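Local coordinates for major Capsid Protein VP1 (PDB 6Y9I) that forms the pentameric building block of the polyomavirus capsid and probably takes part in binding glycan receptors on the host cell, at residues G100-K113 / M264-L277. Numbering follows the deposited sequence. Where two conformers were deposited one is given.
Sequences GIGSLISVHLLEAK and MVKADNEAIRYRGL
A single beta bridge, Ala112 with Lys266, is all the strand-like pairing between 100-113 and 264-277, and it joins the loop after strand 87-98 to the antiparallel hairpin of strands 252-265 and 272-291 in the VP1 jelly-roll. Two backbone bonds define it: Ala267 N reaches Glu111 O at 2.9 Å, nearly straight (171°) and in the carbonyl plane, while Lys113 N meets Val265 O at 2.7 Å, tilted 32° from the plane of the Val265 carbonyl. A type II turn from Leu109 to Ala112 leads directly into the bridge, with Glu111 at positive phi, and Met264 CE lies 3.6 Å from Leu110 O. Glu111 and Lys266 run side by side; their ion pair is long, but a water links Glu111 OE1 to Arg273 NE, entering at the guanidinium edge, and Lys266 NZ also grips Asp268. At the far end Leu104 and Leu277 meet tip to tip, CD1 to CD1 at 3.9 Å. Ser103 OG there bonds to Gly100 O and, through another water, to Arg275 NH2, which also reaches Gln181 of a second subunit. Glu270 OE1 accepts from Lys117 N of a third subunit, so the hairpin turn also belongs to the pentamer interface. Extended from a CG anti to the backbone N (chi1 -176°), Lys113 passes Val265 CG1 and bends at its end, bringing NZ 2.9 Å from Glu270 OE2, above the carboxylate plane.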
loop_
_atom_site.group_PDB
_atom_site.type_symbol
_atom_site.label_atom_id
_atom_site.label_comp_id
_atom_site.label_asym_id
_atom_site.label_seq_id
_atom_site.Cartn_x
_atom_site.Cartn_y
_atom_site.Cartn_z
ATOM N N GLY A 100 16.801 8.170 -13.942
ATOM C CA GLY A 100 17.784 8.536 -12.909
ATOM C C GLY A 100 17.287 8.281 -11.495
ATOM O O GLY A 100 17.809 8.912 -10.567
ATOM N N ILE A 101 16.372 7.325 -11.305
ATOM C CA ILE A 101 15.748 7.025 -9.987
ATOM C C ILE A 101 16.835 6.549 -9.018
ATOM O O ILE A 101 16.787 6.925 -7.836
ATOM C CB ILE A 101 14.590 6.026 -10.160
ATOM C CG1 ILE A 101 13.410 6.734 -10.833
ATOM C CG2 ILE A 101 14.220 5.359 -8.831
ATOM C CD1 ILE A 101 12.257 5.819 -11.274
ATOM N N GLY A 102 17.819 5.814 -9.527
ATOM C CA GLY A 102 18.967 5.319 -8.755
ATOM C C GLY A 102 19.719 6.424 -8.040
ATOM O O GLY A 102 20.187 6.172 -6.921
ATOM N N SER A 103 19.818 7.611 -8.644
ATOM C CA SER A 103 20.452 8.825 -8.049
ATOM C C SER A 103 19.804 9.189 -6.707
ATOM O O SER A 103 20.471 9.756 -5.837
ATOM C CB SER A 103 20.467 9.987 -9.042
ATOM O OG SER A 103 19.215 10.665 -9.135
ATOM N N LEU A 104 18.577 8.771 -6.465
ATOM C CA LEU A 104 17.873 9.131 -5.219
ATOM C C LEU A 104 18.357 8.303 -4.022
ATOM O O LEU A 104 17.865 8.594 -2.911
ATOM C CB LEU A 104 16.366 8.965 -5.452
ATOM C CG LEU A 104 15.781 9.787 -6.594
ATOM C CD1 LEU A 104 14.311 9.465 -6.756
ATOM C CD2 LEU A 104 15.981 11.297 -6.387
ATOM N N ILE A 105 19.267 7.332 -4.189
ATOM C CA ILE A 105 19.873 6.593 -3.037
ATOM C C ILE A 105 20.935 7.463 -2.350
ATOM O O ILE A 105 21.281 7.123 -1.218
ATOM C CB ILE A 105 20.461 5.214 -3.415
ATOM C CG1 ILE A 105 21.802 5.349 -4.146
ATOM C CG2 ILE A 105 19.443 4.388 -4.209
ATOM C CD1 ILE A 105 22.633 4.068 -4.235
ATOM N N SER A 106 21.425 8.555 -2.957
ATOM C CA SER A 106 22.567 9.334 -2.404
ATOM C C SER A 106 22.285 9.751 -0.962
ATOM O O SER A 106 21.224 10.373 -0.700
ATOM C CB SER A 106 22.925 10.552 -3.195
ATOM O OG SER A 106 24.056 11.192 -2.594
ATOM N N VAL A 107 23.236 9.466 -0.072
ATOM C CA VAL A 107 23.212 9.968 1.323
ATOM C C VAL A 107 24.504 10.774 1.537
ATOM O O VAL A 107 24.949 10.896 2.671
ATOM C CB VAL A 107 22.957 8.840 2.341
ATOM C CG1 VAL A 107 21.580 8.223 2.155
ATOM C CG2 VAL A 107 23.985 7.725 2.299
ATOM N N HIS A 108 24.981 11.441 0.481
ATOM C CA HIS A 108 26.101 12.423 0.551
ATOM C C HIS A 108 25.720 13.669 -0.262
ATOM O O HIS A 108 26.539 14.205 -0.990
ATOM C CB HIS A 108 27.408 11.761 0.130
ATOM C CG HIS A 108 27.308 11.030 -1.159
ATOM N ND1 HIS A 108 27.253 11.684 -2.367
ATOM C CD2 HIS A 108 27.296 9.706 -1.436
ATOM C CE1 HIS A 108 27.151 10.792 -3.336
ATOM N NE2 HIS A 108 27.209 9.576 -2.791
ATOM N N LEU A 109 24.483 14.105 -0.103
ATOM C CA LEU A 109 23.924 15.290 -0.794
ATOM C C LEU A 109 24.647 16.558 -0.309
ATOM O O LEU A 109 24.666 16.856 0.887
ATOM C CB LEU A 109 22.411 15.333 -0.540
ATOM C CG LEU A 109 21.564 14.296 -1.288
ATOM C CD1 LEU A 109 20.093 14.441 -0.939
ATOM C CD2 LEU A 109 21.732 14.417 -2.778
ATOM N N LEU A 110 25.221 17.303 -1.250
ATOM C CA LEU A 110 25.932 18.576 -0.966
ATOM C C LEU A 110 24.980 19.529 -0.233
ATOM O O LEU A 110 23.828 19.680 -0.658
ATOM C CB LEU A 110 26.434 19.182 -2.277
ATOM C CG LEU A 110 27.724 18.563 -2.802
ATOM C CD1 LEU A 110 27.940 18.919 -4.261
ATOM C CD2 LEU A 110 28.901 19.018 -1.968
ATOM N N GLU A 111 25.475 20.108 0.856
ATOM C CA GLU A 111 24.789 21.115 1.699
ATOM C C GLU A 111 23.673 20.479 2.535
ATOM O O GLU A 111 23.052 21.224 3.293
ATOM C CB GLU A 111 24.250 22.267 0.850
ATOM C CG GLU A 111 25.363 23.151 0.326
ATOM C CD GLU A 111 24.892 24.380 -0.430
ATOM O OE1 GLU A 111 23.716 24.737 -0.306
ATOM O OE2 GLU A 111 25.714 24.982 -1.113
ATOM N N ALA A 112 23.469 19.161 2.494
ATOM C CA ALA A 112 22.254 18.537 3.078
ATOM C C ALA A 112 22.474 18.234 4.567
ATOM O O ALA A 112 23.583 17.920 4.958
ATOM C CB ALA A 112 21.850 17.313 2.312
ATOM N N LYS A 113 21.416 18.371 5.358
ATOM C CA LYS A 113 21.332 18.028 6.799
ATOM C C LYS A 113 21.872 16.608 7.037
ATOM O O LYS A 113 21.535 15.674 6.276
ATOM C CB LYS A 113 19.870 18.151 7.251
ATOM C CG LYS A 113 19.608 17.925 8.731
ATOM C CD LYS A 113 18.131 18.051 9.081
ATOM C CE LYS A 113 17.755 17.434 10.421
ATOM N NZ LYS A 113 18.045 18.339 11.568
ATOM N N MET A 264 15.449 18.084 -0.770
ATOM C CA MET A 264 16.638 18.022 0.101
ATOM C C MET A 264 16.442 19.070 1.197
ATOM O O MET A 264 15.717 20.084 0.961
ATOM C CB MET A 264 17.935 18.252 -0.676
ATOM C CG MET A 264 18.071 19.623 -1.216
ATOM S SD MET A 264 19.783 20.019 -1.645
ATOM C CE MET A 264 20.420 20.529 -0.048
ATOM N N VAL A 265 17.021 18.797 2.353
ATOM C CA VAL A 265 17.042 19.685 3.549
ATOM C C VAL A 265 18.471 20.207 3.755
ATOM O O VAL A 265 19.440 19.386 3.789
ATOM C CB VAL A 265 16.500 18.953 4.785
ATOM C CG1 VAL A 265 16.530 19.864 5.993
ATOM C CG2 VAL A 265 15.096 18.399 4.572
ATOM N N LYS A 266 18.605 21.535 3.783
ATOM C CA LYS A 266 19.887 22.246 3.947
ATOM C C LYS A 266 20.322 22.149 5.410
ATOM O O LYS A 266 19.493 22.405 6.285
ATOM C CB LYS A 266 19.731 23.707 3.505
ATOM C CG LYS A 266 20.244 24.002 2.103
ATOM C CD LYS A 266 19.960 25.417 1.617
ATOM C CE LYS A 266 20.580 26.489 2.482
ATOM N NZ LYS A 266 22.052 26.356 2.505
ATOM N N ALA A 267 21.569 21.764 5.667
ATOM C CA ALA A 267 22.117 21.637 7.033
ATOM C C ALA A 267 22.034 22.993 7.767
ATOM O O ALA A 267 21.706 23.001 8.927
ATOM C CB ALA A 267 23.538 21.116 6.977
ATOM N N ASP A 268 22.362 24.119 7.141
ATOM C CA ASP A 268 22.587 25.366 7.924
ATOM C C ASP A 268 21.277 25.913 8.503
ATOM O O ASP A 268 21.363 26.527 9.582
ATOM C CB ASP A 268 23.306 26.465 7.140
ATOM C CG ASP A 268 22.984 26.501 5.666
ATOM O OD1 ASP A 268 21.933 25.938 5.281
ATOM O OD2 ASP A 268 23.795 27.081 4.915
ATOM N N ASN A 269 20.130 25.766 7.829
ATOM C CA ASN A 269 18.880 26.421 8.286
ATOM C C ASN A 269 17.635 25.512 8.134
ATOM O O ASN A 269 16.565 25.916 8.644
ATOM C CB ASN A 269 18.759 27.780 7.605
ATOM C CG ASN A 269 18.621 27.706 6.102
ATOM O OD1 ASN A 269 18.535 26.611 5.517
ATOM N ND2 ASN A 269 18.562 28.880 5.483
ATOM N N GLU A 270 17.784 24.323 7.543
ATOM C CA GLU A 270 16.740 23.282 7.368
ATOM C C GLU A 270 15.697 23.732 6.342
ATOM O O GLU A 270 14.622 23.121 6.319
ATOM C CB GLU A 270 16.105 22.885 8.696
ATOM C CG GLU A 270 17.084 22.192 9.610
ATOM C CD GLU A 270 16.489 21.750 10.928
ATOM O OE1 GLU A 270 16.301 22.604 11.850
ATOM O OE2 GLU A 270 16.244 20.554 11.042
ATOM N N ALA A 271 16.022 24.731 5.518
ATOM C CA ALA A 271 15.241 25.123 4.330
ATOM C C ALA A 271 15.348 24.001 3.301
ATOM O O ALA A 271 16.221 23.139 3.438
ATOM C CB ALA A 271 15.731 26.419 3.764
ATOM N N ILE A 272 14.427 23.960 2.354
ATOM C CA ILE A 272 14.404 22.812 1.417
ATOM C C ILE A 272 14.634 23.319 0.007
ATOM O O ILE A 272 14.445 24.531 -0.266
ATOM C CB ILE A 272 13.110 21.985 1.583
ATOM C CG1 ILE A 272 11.854 22.759 1.210
ATOM C CG2 ILE A 272 13.018 21.423 2.999
ATOM C CD1 ILE A 272 11.564 22.755 -0.254
ATOM N N ARG A 273 15.012 22.389 -0.862
ATOM C CA ARG A 273 14.837 22.507 -2.318
ATOM C C ARG A 273 14.066 21.268 -2.809
ATOM O O ARG A 273 14.403 20.155 -2.405
ATOM C CB ARG A 273 16.176 22.550 -3.052
ATOM C CG ARG A 273 17.177 23.606 -2.615
ATOM C CD ARG A 273 18.459 23.451 -3.413
ATOM N NE ARG A 273 19.449 24.460 -3.060
ATOM C CZ ARG A 273 19.651 25.613 -3.702
ATOM N NH1 ARG A 273 18.924 25.952 -4.753
ATOM N NH2 ARG A 273 20.588 26.440 -3.281
ATOM N N TYR A 274 13.130 21.460 -3.729
ATOM C CA TYR A 274 12.535 20.366 -4.515
ATOM C C TYR A 274 13.609 19.797 -5.449
ATOM O O TYR A 274 14.431 20.556 -5.962
ATOM C CB TYR A 274 11.336 20.876 -5.304
ATOM C CG TYR A 274 10.177 21.366 -4.477
ATOM C CD1 TYR A 274 9.296 20.475 -3.864
ATOM C CD2 TYR A 274 9.926 22.721 -4.326
ATOM C CE1 TYR A 274 8.220 20.914 -3.107
ATOM C CE2 TYR A 274 8.814 23.167 -3.619
ATOM C CZ TYR A 274 7.967 22.269 -3.001
ATOM O OH TYR A 274 6.892 22.723 -2.280
ATOM N N ARG A 275 13.569 18.491 -5.683
ATOM C CA ARG A 275 14.367 17.789 -6.715
ATOM C C ARG A 275 13.405 17.156 -7.727
ATOM O O ARG A 275 12.438 16.506 -7.300
ATOM C CB ARG A 275 15.286 16.782 -6.016
ATOM C CG ARG A 275 16.114 15.896 -6.930
ATOM C CD ARG A 275 16.911 16.642 -7.990
ATOM N NE ARG A 275 17.777 15.736 -8.715
ATOM C CZ ARG A 275 18.246 15.957 -9.959
ATOM N NH1 ARG A 275 17.910 17.042 -10.627
ATOM N NH2 ARG A 275 19.064 15.101 -10.543
ATOM N N GLY A 276 13.648 17.360 -9.033
ATOM C CA GLY A 276 12.907 16.713 -10.126
ATOM C C GLY A 276 13.823 15.821 -10.951
ATOM O O GLY A 276 15.042 16.055 -10.953
ATOM N N LEU A 277 13.255 14.861 -11.672
ATOM C CA LEU A 277 14.006 14.001 -12.613
ATOM C C LEU A 277 13.414 14.149 -14.006
ATOM O O LEU A 277 12.245 14.482 -14.181
ATOM C CB LEU A 277 13.980 12.548 -12.133
ATOM C CG LEU A 277 14.764 12.284 -10.854
ATOM C CD1 LEU A 277 14.579 10.859 -10.345
ATOM C CD2 LEU A 277 16.231 12.589 -11.063
HETATM O O HOH W 1 19.217 13.138 -8.424
HETATM O O HOH W 2 23.794 23.828 4.329
HETATM O O HOH W 3 21.117 23.721 -0.940
#